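PDB 5LVA: NAD(P)H-FMN oxidoreductase from Bacillus subtilis, which binds flavin mononucleotide in a flavodoxin-like fold and, judging from its family, probably uses NAD(P)H to reduce flavin or quinone acceptors. Local coordinates for residues Lys2-Ala7 with Glu55-Ile60. Sequence-based numbering, arbitrary orientation.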
loop_
_atom_site.group_PDB
_atom_site.type_symbol
_atom_site.label_atom_id
_atom_site.label_comp_id
_atom_site.label_asym_id
_atom_site.label_seq_id
_atom_site.Cartn_x
_atom_site.Cartn_y
_atom_site.Cartn_z
ATOM N N LYS A 2 2.360 -3.262 15.533
ATOM C CA LYS A 2 3.221 -3.911 14.542
ATOM C C LYS A 2 2.738 -3.685 13.114
ATOM O O LYS A 2 1.726 -4.223 12.700
ATOM C CB LYS A 2 3.329 -5.406 14.815
ATOM C CG LYS A 2 4.445 -5.752 15.760
ATOM C CD LYS A 2 4.942 -7.154 15.523
ATOM C CE LYS A 2 5.347 -7.810 16.829
ATOM N NZ LYS A 2 4.711 -9.149 16.979
ATOM N N VAL A 3 3.491 -2.903 12.353
ATOM C CA VAL A 3 3.037 -2.494 11.039
ATOM C C VAL A 3 3.944 -2.967 9.920
ATOM O O VAL A 3 5.109 -2.608 9.864
ATOM C CB VAL A 3 2.914 -0.973 10.957
ATOM C CG1 VAL A 3 2.387 -0.563 9.608
ATOM C CG2 VAL A 3 2.017 -0.449 12.073
ATOM N N LEU A 4 3.389 -3.766 9.018
ATOM C CA LEU A 4 4.109 -4.241 7.849
ATOM C C LEU A 4 3.831 -3.329 6.654
ATOM O O LEU A 4 2.691 -3.195 6.235
ATOM C CB LEU A 4 3.707 -5.682 7.546
ATOM C CG LEU A 4 4.361 -6.411 6.378
ATOM C CD1 LEU A 4 5.850 -6.615 6.605
ATOM C CD2 LEU A 4 3.680 -7.734 6.168
ATOM N N VAL A 5 4.859 -2.668 6.132
ATOM C CA VAL A 5 4.689 -1.806 4.969
ATOM C C VAL A 5 5.277 -2.479 3.756
ATOM O O VAL A 5 6.495 -2.577 3.619
ATOM C CB VAL A 5 5.366 -0.418 5.123
ATOM C CG1 VAL A 5 5.121 0.431 3.889
ATOM C CG2 VAL A 5 4.880 0.311 6.362
ATOM N N LEU A 6 4.410 -2.940 2.868
ATOM C CA LEU A 6 4.859 -3.547 1.635
ATOM C C LEU A 6 4.914 -2.507 0.527
ATOM O O LEU A 6 3.885 -2.094 0.025
ATOM C CB LEU A 6 3.938 -4.699 1.260
ATOM C CG LEU A 6 3.681 -5.679 2.407
ATOM C CD1 LEU A 6 2.685 -6.742 2.009
ATOM C CD2 LEU A 6 4.976 -6.315 2.807
ATOM N N ALA A 7 6.118 -2.078 0.151
ATOM C CA ALA A 7 6.259 -1.044 -0.870
ATOM C C ALA A 7 6.454 -1.659 -2.237
ATOM O O ALA A 7 7.289 -2.532 -2.412
ATOM C CB ALA A 7 7.394 -0.117 -0.539
ATOM N N GLU A 55 1.261 -12.693 8.954
ATOM C CA GLU A 55 0.887 -13.297 10.220
ATOM C C GLU A 55 1.488 -12.581 11.435
ATOM O O GLU A 55 0.837 -12.448 12.471
ATOM C CB GLU A 55 1.305 -14.767 10.233
ATOM C CG GLU A 55 0.584 -15.615 9.204
ATOM C CD GLU A 55 1.016 -17.062 9.231
ATOM O OE1 GLU A 55 1.633 -17.469 10.226
ATOM O OE2 GLU A 55 0.754 -17.791 8.260
ATOM N N GLU A 56 2.717 -12.103 11.305
ATOM C CA GLU A 56 3.432 -11.553 12.446
ATOM C C GLU A 56 3.145 -10.078 12.715
ATOM O O GLU A 56 3.578 -9.553 13.727
ATOM C CB GLU A 56 4.948 -11.777 12.270
ATOM C CG GLU A 56 5.399 -13.210 12.612
ATOM C CD GLU A 56 6.837 -13.536 12.173
ATOM O OE1 GLU A 56 7.624 -12.600 11.899
ATOM O OE2 GLU A 56 7.189 -14.738 12.116
ATOM N N HIS A 57 2.407 -9.409 11.837
ATOM C CA HIS A 57 2.091 -7.994 12.036
ATOM C C HIS A 57 0.597 -7.741 12.172
ATOM O O HIS A 57 -0.214 -8.531 11.706
ATOM C CB HIS A 57 2.643 -7.151 10.889
ATOM C CG HIS A 57 4.131 -7.177 10.785
ATOM N ND1 HIS A 57 4.823 -8.282 10.343
ATOM C CD2 HIS A 57 5.064 -6.233 11.059
ATOM C CE1 HIS A 57 6.119 -8.020 10.353
ATOM N NE2 HIS A 57 6.291 -6.781 10.780
ATOM N N ASP A 58 0.245 -6.625 12.803
ATOM C CA ASP A 58 -1.146 -6.325 13.130
ATOM C C ASP A 58 -1.825 -5.537 12.022
ATOM O O ASP A 58 -3.037 -5.590 11.865
ATOM C CB ASP A 58 -1.236 -5.543 14.449
ATOM C CG ASP A 58 -0.501 -6.228 15.597
ATOM O OD1 ASP A 58 -0.810 -7.395 15.899
ATOM O OD2 ASP A 58 0.388 -5.595 16.202
ATOM N N ARG A 59 -1.032 -4.800 11.257
ATOM C CA ARG A 59 -1.535 -3.962 10.190
ATOM C C ARG A 59 -0.667 -4.124 8.953
ATOM O O ARG A 59 0.544 -4.127 9.050
ATOM C CB ARG A 59 -1.561 -2.500 10.623
ATOM C CG ARG A 59 -2.075 -1.561 9.549
ATOM C CD ARG A 59 -1.921 -0.116 9.943
ATOM N NE ARG A 59 -2.827 0.241 11.020
ATOM C CZ ARG A 59 -3.029 1.481 11.446
ATOM N NH1 ARG A 59 -2.381 2.490 10.886
ATOM N NH2 ARG A 59 -3.882 1.709 12.438
ATOM N N ILE A 60 -1.291 -4.256 7.790
ATOM C CA ILE A 60 -0.558 -4.375 6.539
ATOM C C ILE A 60 -0.834 -3.193 5.617
ATOM O O ILE A 60 -1.980 -2.884 5.309
ATOM C CB ILE A 60 -0.913 -5.664 5.824
ATOM C CG1 ILE A 60 -0.839 -6.813 6.817
ATOM C CG2 ILE A 60 0.033 -5.890 4.660
ATOM C CD1 ILE A 60 -1.148 -8.117 6.230
#
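Val3 pairs with Arg59 and Leu4 with Ile60 as strands 3-7 and 59-65 run parallel, neighbours in the five-stranded sheet (order 2-1-3-4-5) of a flavodoxin-like fold. The pairing is a worked example of a beta-alpha-beta crossover: the chain passes from strand 31-35 through helix 47-56 to strand 59-65, with strand 3-7 lying between the two. Leu4 N donates to Arg59 O at 2.9 Å. Lys2 O accepts from both Arg59 N and, at 2.8 Å, Asp58 N. Asp58 also returns a bond from its side chain: OD2 takes Lys2 N at 3.1 Å on its anti side. Lys2 CD rests on Glu56 O at 3.3 Å, where NZ bonds only weakly. Val3 and Arg59 share one sheet face, where the Arg59 guanidinium reaches Glu100 and the Lys172 carbonyl. On the other, the His57 ring, its CG anti to the backbone carbonyl carbon (chi1 -63°), lies under Leu4 CB in a CH-pi contact, 22° off the ring normal. Its ND1 bonds Leu53 O and its NE2 Thr32 OG1, joining helix 47-56 to strand 31-35. An alanine in place of His57 would be likely to open a gap beside Leu4 and leave Thr32 OG1 without this partner. Further along, Leu6 CD1 meets Ile60 CG2 at 3.8 Å.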